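Local coordinates for protein SusD homolog (Bacteroides thetaiotaomicron, PDB 3EHM) that probably binds mucin O-glycans as a SusD-family lipoprotein of the outer membrane, taking part in their use by this gut symbiont, at residues G306-V310 with A325-S329; W453-R457 with R484-F489. All coordinates share one frame; numbering follows the deposited sequence.

Contact 1: G306-V310 with A325-S329; sequences GYFPV and AKFAS
Phe308 and Ser329 join two loop segments through two hydrogen bonds, one backbone to backbone and one from an amide to a side-chain hydroxyl: Ser329 N gives its hydrogen to Phe308 O at 3.0 Å, and Phe308 N points back at the serine side chain rather than at its backbone. The amide of Ser329 comes in 15° off the plane of the Phe308 carbonyl. In the return bond Phe308 N lies 3.0 Å from Ser329 OG and is clearly bent, at 133°. Ser329 OG can make it because it sits beside its own backbone N, anti to the carbonyl carbon (chi1 -68°), which turns the hydroxyl to the Tyr307-Phe308 peptide; there it also lies 3.2 Å from Tyr307 CA. The hydroxyl has a second, weak hydrogen bond, to Thr293 O. With an alanine in place of Ser329, the amide of Phe308 would probably lose its acceptor, leaving the backbone bond alone to tie the two residues. Beyond the polar pair, the methyl of Ala328 lies against Phe308 O, and Val310 CG2 rests against two methyls, 3.8 Å from both Ala325 CB and Ala328 CB. The Phe308 ring turns from the partner segment; Gly306 O stands 3.6 Å above the centre of one face, and Lys403 makes a cation-pi contact with the ring. Strand 270-272 lies alongside, Met272 bonding to the backbones of both Val310 and Ser329. Two hydrogen bonds at one end and small methyl packing at the other thus help to hold the loop after strand 304-306 folded back on itself, without any salt bridge between the two segments.

Contact 2: W453-R457 with R484-F489; sequences WTEYR and RVPERF
Trp453 and Arg457, one turn apart on a helix, each donate to a backbone carbonyl of the irregular segment 484-489. The indole NE1 of Trp453 reaches Pro486 O at 3.1 Å; the oxygen lies near the ring plane and the donor in the carbonyl plane, although the N-H...O angle is only 135°. Arg457 NH1 meets Glu487 O at 2.9 Å in a straighter bond (165°), the oxygen lying in the guanidinium plane but the donor standing above the carbonyl plane. NH1 also bonds to Asp138 O, while Arg457 NE turns back to Trp453 O at 3.1 Å. That carbonyl therefore takes two donors, Arg457 NE and the helical Arg457 N, from opposite faces. A bend at chi3 (-74°) brings the guanidinium over one face of the indole, with NE 3.3 Å above the ring plane. The carboxylate of Glu487 has its own mate, a salt bridge to Arg526, whose NH1 also donates to Arg457 O. Water 1 links Tyr456 OH, 2.7 Å away, to Arg484 N, for which it is the acceptor. Between these polar links Val485 CG2 fits between Tyr456 CE2 and the edge of the indole, 3.6 Å from CE2. At the far end the indole points its edge to the face of Phe489, a T-shaped pair in which Trp453 CH2 lies 4.1 Å from Phe489 CD1. Around this buried junction, helix 449-459 is joined to the loop between helices 472-475 and 495-498; helix 116-140 packs on Trp453 and Phe489, helix 85-110 on Phe489, and helix 60-63 on Trp453, Val485 and Pro486.

Both segments of contact 1 precede those of contact 2 in the sequence, and all four belong to the SusD/RagB family region. The centres of the two contacts are 24 Å apart and their nearest atoms about 12 Å, and they do not touch. Contact 1 lies about 23 Å from the centre of the chain, folding the long loop between strands 304-306 and 339-342 beside strands 270-272 and 295-297. Contact 2 lies about 11 Å from that centre, among helices 60-63, 85-110, 116-140 and 449-459. The two share no helix or strand: one shapes a peripheral loop region beside short strands, the other joins a late loop to the helical interior of a protein with far more helix than strand.

Contact 1: G306-V310 with A325-S329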
ATOM      1  N   GLY A 306      -1.118 -21.754  17.718  1.00 23.06           N
ATOM      2  CA  GLY A 306      -0.583 -20.441  18.032  1.00 21.52           C
ATOM      3  C   GLY A 306      -0.379 -19.602  16.788  1.00 21.07           C
ATOM      4  O   GLY A 306      -0.691 -20.033  15.678  1.00 22.11           O
ATOM      5  N   TYR A 307       0.139 -18.393  16.969  1.00 19.62           N
ATOM      6  CA  TYR A 307       0.391 -17.500  15.844  1.00 18.52           C
ATOM      7  C   TYR A 307       1.769 -17.794  15.261  1.00 16.70           C
ATOM      8  O   TYR A 307       2.786 -17.384  15.815  1.00 16.42           O
ATOM      9  CB  TYR A 307       0.285 -16.051  16.321  1.00 18.43           C
ATOM     10  CG  TYR A 307      -1.129 -15.689  16.712  1.00 18.22           C
ATOM     11  CD1 TYR A 307      -2.096 -15.448  15.737  1.00 17.61           C
ATOM     12  CD2 TYR A 307      -1.519 -15.654  18.054  1.00 19.62           C
ATOM     13  CE1 TYR A 307      -3.413 -15.185  16.080  1.00 17.91           C
ATOM     14  CE2 TYR A 307      -2.839 -15.391  18.410  1.00 20.20           C
ATOM     15  CZ  TYR A 307      -3.780 -15.160  17.415  1.00 18.68           C
ATOM     16  OH  TYR A 307      -5.089 -14.911  17.746  1.00 22.61           O
ATOM     17  N   PHE A 308       1.782 -18.519  14.143  1.00 16.62           N
ATOM     18  CA  PHE A 308       3.016 -18.919  13.467  1.00 15.31           C
ATOM     19  C   PHE A 308       3.200 -18.176  12.145  1.00 15.32           C
ATOM     20  O   PHE A 308       2.448 -18.387  11.194  1.00 13.40           O
ATOM     21  CB  PHE A 308       2.988 -20.424  13.177  1.00 16.28           C
ATOM     22  CG  PHE A 308       2.628 -21.274  14.368  1.00 18.39           C
ATOM     23  CD1 PHE A 308       1.793 -22.376  14.218  1.00 17.08           C
ATOM     24  CD2 PHE A 308       3.128 -20.982  15.634  1.00 19.35           C
ATOM     25  CE1 PHE A 308       1.459 -23.180  15.311  1.00 20.56           C
ATOM     26  CE2 PHE A 308       2.801 -21.780  16.736  1.00 20.00           C
ATOM     27  CZ  PHE A 308       1.964 -22.880  16.572  1.00 20.23           C
ATOM     28  N   PRO A 309       4.216 -17.307  12.066  1.00 14.92           N
ATOM     29  CA  PRO A 309       4.472 -16.546  10.841  1.00 16.15           C
ATOM     30  C   PRO A 309       5.361 -17.267   9.830  1.00 16.11           C
ATOM     31  O   PRO A 309       6.004 -18.269  10.144  1.00 16.72           O
ATOM     32  CB  PRO A 309       5.135 -15.284  11.368  1.00 15.28           C
ATOM     33  CG  PRO A 309       5.984 -15.829  12.477  1.00 17.57           C
ATOM     34  CD  PRO A 309       5.040 -16.798  13.179  1.00 15.31           C
ATOM     35  N   VAL A 310       5.376 -16.741   8.611  1.00 16.44           N
ATOM     36  CA  VAL A 310       6.207 -17.265   7.537  1.00 14.31           C
ATOM     37  C   VAL A 310       7.165 -16.118   7.231  1.00 14.38           C
ATOM     38  O   VAL A 310       6.744 -14.966   7.094  1.00 14.26           O
ATOM     39  CB  VAL A 310       5.365 -17.617   6.294  1.00 15.15           C
ATOM     40  CG1 VAL A 310       6.268 -18.047   5.146  1.00 12.31           C
ATOM     41  CG2 VAL A 310       4.394 -18.746   6.640  1.00 14.28           C
ATOM     42  N   ALA A 325       3.947 -24.611   6.191  1.00 15.72           N
ATOM     43  CA  ALA A 325       3.399 -23.264   6.216  1.00 15.90           C
ATOM     44  C   ALA A 325       1.949 -23.267   5.742  1.00 15.16           C
ATOM     45  O   ALA A 325       1.253 -22.262   5.864  1.00 14.64           O
ATOM     46  CB  ALA A 325       4.244 -22.332   5.346  1.00 14.71           C
ATOM     47  N   LYS A 326       1.490 -24.391   5.197  1.00 13.88           N
ATOM     48  CA  LYS A 326       0.105 -24.459   4.754  1.00 14.37           C
ATOM     49  C   LYS A 326      -0.775 -24.195   5.964  1.00 14.87           C
ATOM     50  O   LYS A 326      -1.860 -23.627   5.844  1.00 16.06           O
ATOM     51  CB  LYS A 326      -0.235 -25.833   4.160  1.00 15.85           C
ATOM     52  CG  LYS A 326      -1.729 -25.996   3.863  1.00 16.84           C
ATOM     53  CD  LYS A 326      -2.060 -27.283   3.119  1.00 19.16           C
ATOM     54  CE  LYS A 326      -3.572 -27.414   2.920  1.00 19.87           C
ATOM     55  NZ  LYS A 326      -3.939 -28.613   2.110  1.00 20.08           N
ATOM     56  N   PHE A 327      -0.294 -24.594   7.137  1.00 15.49           N
ATOM     57  CA  PHE A 327      -1.053 -24.398   8.360  1.00 15.71           C
ATOM     58  C   PHE A 327      -0.522 -23.318   9.290  1.00 15.81           C
ATOM     59  O   PHE A 327      -0.803 -23.323  10.490  1.00 16.29           O
ATOM     60  CB  PHE A 327      -1.187 -25.731   9.092  1.00 16.88           C
ATOM     61  CG  PHE A 327      -1.830 -26.791   8.254  1.00 19.61           C
ATOM     62  CD1 PHE A 327      -1.057 -27.686   7.525  1.00 17.16           C
ATOM     63  CD2 PHE A 327      -3.217 -26.842   8.128  1.00 19.96           C
ATOM     64  CE1 PHE A 327      -1.655 -28.617   6.676  1.00 20.61           C
ATOM     65  CE2 PHE A 327      -3.821 -27.767   7.282  1.00 20.61           C
ATOM     66  CZ  PHE A 327      -3.036 -28.655   6.555  1.00 18.84           C
ATOM     67  N   ALA A 328       0.253 -22.394   8.733  1.00 15.40           N
ATOM     68  CA  ALA A 328       0.770 -21.279   9.512  1.00 14.35           C
ATOM     69  C   ALA A 328      -0.423 -20.339   9.655  1.00 14.49           C
ATOM     70  O   ALA A 328      -1.461 -20.562   9.027  1.00 13.92           O
ATOM     71  CB  ALA A 328       1.900 -20.584   8.759  1.00 16.18           C
ATOM     72  N   SER A 329      -0.292 -19.304  10.476  1.00 14.48           N
ATOM     73  CA  SER A 329      -1.389 -18.354  10.647  1.00 14.23           C
ATOM     74  C   SER A 329      -1.773 -17.784   9.282  1.00 14.40           C
ATOM     75  O   SER A 329      -0.910 -17.548   8.435  1.00 13.70           O
ATOM     76  CB  SER A 329      -0.969 -17.222  11.590  1.00 13.88           C
ATOM     77  OG  SER A 329      -0.799 -17.706  12.911  1.00 11.63           O
TER

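Contact 2: W453-R457 with R484-F489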
ATOM      1  N   TRP A 453       4.708  -0.451   1.727  1.00 11.81           N
ATOM      2  CA  TRP A 453       5.986  -0.672   1.068  1.00 12.52           C
ATOM      3  C   TRP A 453       6.573   0.667   0.617  1.00 13.79           C
ATOM      4  O   TRP A 453       7.775   0.897   0.725  1.00 16.16           O
ATOM      5  CB  TRP A 453       5.793  -1.609  -0.127  1.00 12.84           C
ATOM      6  CG  TRP A 453       7.034  -1.871  -0.907  1.00 13.26           C
ATOM      7  CD1 TRP A 453       8.304  -2.001  -0.416  1.00 14.95           C
ATOM      8  CD2 TRP A 453       7.123  -2.095  -2.315  1.00 15.07           C
ATOM      9  NE1 TRP A 453       9.178  -2.296  -1.435  1.00 15.04           N
ATOM     10  CE2 TRP A 453       8.480  -2.361  -2.613  1.00 15.04           C
ATOM     11  CE3 TRP A 453       6.187  -2.103  -3.358  1.00 15.58           C
ATOM     12  CZ2 TRP A 453       8.924  -2.629  -3.909  1.00 15.39           C
ATOM     13  CZ3 TRP A 453       6.632  -2.373  -4.653  1.00 15.33           C
ATOM     14  CH2 TRP A 453       7.990  -2.632  -4.913  1.00 14.64           C
ATOM     15  N   THR A 454       5.714   1.550   0.120  1.00 13.47           N
ATOM     16  CA  THR A 454       6.147   2.875  -0.316  1.00 13.25           C
ATOM     17  C   THR A 454       6.648   3.679   0.886  1.00 12.23           C
ATOM     18  O   THR A 454       7.705   4.314   0.826  1.00 11.56           O
ATOM     19  CB  THR A 454       4.985   3.645  -0.982  1.00 13.19           C
ATOM     20  OG1 THR A 454       4.583   2.956  -2.171  1.00 14.67           O
ATOM     21  CG2 THR A 454       5.407   5.061  -1.344  1.00 13.45           C
ATOM     22  N   GLU A 455       5.893   3.647   1.980  1.00 11.84           N
ATOM     23  CA  GLU A 455       6.283   4.391   3.168  1.00 12.88           C
ATOM     24  C   GLU A 455       7.573   3.879   3.789  1.00 11.63           C
ATOM     25  O   GLU A 455       8.350   4.663   4.334  1.00 12.27           O
ATOM     26  CB  GLU A 455       5.147   4.394   4.193  1.00 13.43           C
ATOM     27  CG  GLU A 455       4.035   5.351   3.808  1.00 14.70           C
ATOM     28  CD  GLU A 455       4.513   6.796   3.768  1.00 19.53           C
ATOM     29  OE1 GLU A 455       4.551   7.441   4.837  1.00 21.81           O
ATOM     30  OE2 GLU A 455       4.869   7.284   2.673  1.00 18.85           O
ATOM     31  N   TYR A 456       7.810   2.574   3.714  1.00 11.83           N
ATOM     32  CA  TYR A 456       9.046   2.016   4.253  1.00 11.79           C
ATOM     33  C   TYR A 456      10.229   2.516   3.424  1.00 11.24           C
ATOM     34  O   TYR A 456      11.241   2.961   3.964  1.00 12.14           O
ATOM     35  CB  TYR A 456       9.034   0.487   4.210  1.00 12.61           C
ATOM     36  CG  TYR A 456      10.398  -0.104   4.500  1.00 11.83           C
ATOM     37  CD1 TYR A 456      10.892  -0.164   5.804  1.00 11.55           C
ATOM     38  CD2 TYR A 456      11.225  -0.537   3.458  1.00 12.31           C
ATOM     39  CE1 TYR A 456      12.178  -0.638   6.068  1.00 14.59           C
ATOM     40  CE2 TYR A 456      12.514  -1.011   3.710  1.00 13.89           C
ATOM     41  CZ  TYR A 456      12.982  -1.057   5.017  1.00 15.59           C
ATOM     42  OH  TYR A 456      14.252  -1.517   5.274  1.00 16.64           O
ATOM     43  N   ARG A 457      10.100   2.427   2.107  1.00 10.28           N
ATOM     44  CA  ARG A 457      11.158   2.875   1.208  1.00 11.07           C
ATOM     45  C   ARG A 457      11.453   4.364   1.368  1.00 11.97           C
ATOM     46  O   ARG A 457      12.604   4.791   1.268  1.00 12.81           O
ATOM     47  CB  ARG A 457      10.778   2.577  -0.243  1.00 10.35           C
ATOM     48  CG  ARG A 457      10.842   1.100  -0.618  1.00 11.26           C
ATOM     49  CD  ARG A 457      10.341   0.885  -2.038  1.00 11.77           C
ATOM     50  NE  ARG A 457       8.889   1.019  -2.126  1.00 11.79           N
ATOM     51  CZ  ARG A 457       8.228   1.224  -3.261  1.00 12.59           C
ATOM     52  NH1 ARG A 457       8.889   1.330  -4.407  1.00 12.11           N
ATOM     53  NH2 ARG A 457       6.906   1.316  -3.255  1.00 12.68           N
ATOM     54  N   ARG A 484      16.421  -4.709   2.222  1.00 20.04           N
ATOM     55  CA  ARG A 484      15.649  -5.755   2.878  1.00 17.63           C
ATOM     56  C   ARG A 484      14.400  -5.929   2.017  1.00 15.86           C
ATOM     57  O   ARG A 484      13.646  -6.879   2.187  1.00 15.24           O
ATOM     58  CB  ARG A 484      15.283  -5.364   4.310  1.00 17.38           C
ATOM     59  CG  ARG A 484      16.491  -5.371   5.231  1.00 19.40           C
ATOM     60  CD  ARG A 484      16.119  -5.305   6.703  1.00 17.05           C
ATOM     61  NE  ARG A 484      17.329  -5.306   7.513  1.00 16.17           N
ATOM     62  CZ  ARG A 484      17.357  -5.194   8.834  1.00 18.27           C
ATOM     63  NH1 ARG A 484      16.229  -5.073   9.524  1.00 16.34           N
ATOM     64  NH2 ARG A 484      18.525  -5.188   9.463  1.00 16.49           N
ATOM     65  N   VAL A 485      14.207  -4.992   1.085  1.00 14.64           N
ATOM     66  CA  VAL A 485      13.088  -5.016   0.136  1.00 12.60           C
ATOM     67  C   VAL A 485      13.562  -4.344  -1.149  1.00 12.69           C
ATOM     68  O   VAL A 485      14.507  -3.565  -1.126  1.00 13.07           O
ATOM     69  CB  VAL A 485      11.849  -4.222   0.646  1.00 13.42           C
ATOM     70  CG1 VAL A 485      11.494  -4.654   2.053  1.00 12.82           C
ATOM     71  CG2 VAL A 485      12.111  -2.721   0.589  1.00 11.64           C
ATOM     72  N   PRO A 486      12.928  -4.651  -2.295  1.00 12.17           N
ATOM     73  CA  PRO A 486      13.378  -3.990  -3.522  1.00 12.29           C
ATOM     74  C   PRO A 486      13.008  -2.507  -3.407  1.00 12.34           C
ATOM     75  O   PRO A 486      12.044  -2.158  -2.719  1.00 11.01           O
ATOM     76  CB  PRO A 486      12.574  -4.696  -4.616  1.00 12.08           C
ATOM     77  CG  PRO A 486      12.305  -6.060  -4.023  1.00 13.97           C
ATOM     78  CD  PRO A 486      11.966  -5.725  -2.596  1.00 12.46           C
ATOM     79  N   GLU A 487      13.773  -1.636  -4.056  1.00 12.25           N
ATOM     80  CA  GLU A 487      13.483  -0.205  -4.012  1.00 12.70           C
ATOM     81  C   GLU A 487      12.378   0.146  -5.014  1.00 11.90           C
ATOM     82  O   GLU A 487      11.757   1.208  -4.927  1.00 12.32           O
ATOM     83  CB  GLU A 487      14.739   0.611  -4.351  1.00 16.29           C
ATOM     84  CG  GLU A 487      15.888   0.517  -3.347  1.00 16.21           C
ATOM     85  CD  GLU A 487      15.578   1.168  -2.007  1.00 19.31           C
ATOM     86  OE1 GLU A 487      14.647   2.002  -1.934  1.00 17.22           O
ATOM     87  OE2 GLU A 487      16.282   0.852  -1.021  1.00 20.67           O
ATOM     88  N   ARG A 488      12.133  -0.753  -5.962  1.00 13.67           N
ATOM     89  CA  ARG A 488      11.121  -0.521  -6.992  1.00 13.51           C
ATOM     90  C   ARG A 488      11.033  -1.729  -7.907  1.00 15.13           C
ATOM     91  O   ARG A 488      11.905  -2.593  -7.883  1.00 15.69           O
ATOM     92  CB  ARG A 488      11.521   0.687  -7.852  1.00 13.71           C
ATOM     93  CG  ARG A 488      12.833   0.468  -8.637  1.00 15.67           C
ATOM     94  CD  ARG A 488      13.225   1.677  -9.496  1.00 13.72           C
ATOM     95  NE  ARG A 488      12.403   1.826 -10.700  1.00 12.99           N
ATOM     96  CZ  ARG A 488      12.626   1.197 -11.852  1.00 15.15           C
ATOM     97  NH1 ARG A 488      13.650   0.364 -11.979  1.00 14.48           N
ATOM     98  NH2 ARG A 488      11.821   1.401 -12.887  1.00 13.82           N
ATOM     99  N   PHE A 489       9.971  -1.782  -8.706  1.00 14.17           N
ATOM    100  CA  PHE A 489       9.810  -2.838  -9.696  1.00 14.36           C
ATOM    101  C   PHE A 489      10.533  -2.251 -10.906  1.00 13.72           C
ATOM    102  O   PHE A 489      10.686  -1.033 -10.994  1.00 13.57           O
ATOM    103  CB  PHE A 489       8.332  -3.038 -10.070  1.00 13.12           C
ATOM    104  CG  PHE A 489       7.642  -4.144  -9.317  1.00 14.78           C
ATOM    105  CD1 PHE A 489       8.312  -4.883  -8.347  1.00 14.73           C
ATOM    106  CD2 PHE A 489       6.305  -4.444  -9.584  1.00 15.26           C
ATOM    107  CE1 PHE A 489       7.661  -5.906  -7.650  1.00 17.34           C
ATOM    108  CE2 PHE A 489       5.648  -5.464  -8.891  1.00 16.19           C
ATOM    109  CZ  PHE A 489       6.331  -6.195  -7.923  1.00 15.86           C
TER
HETATM  110  O   HOH W   1      15.978  -1.996   3.256  1.00 19.53           O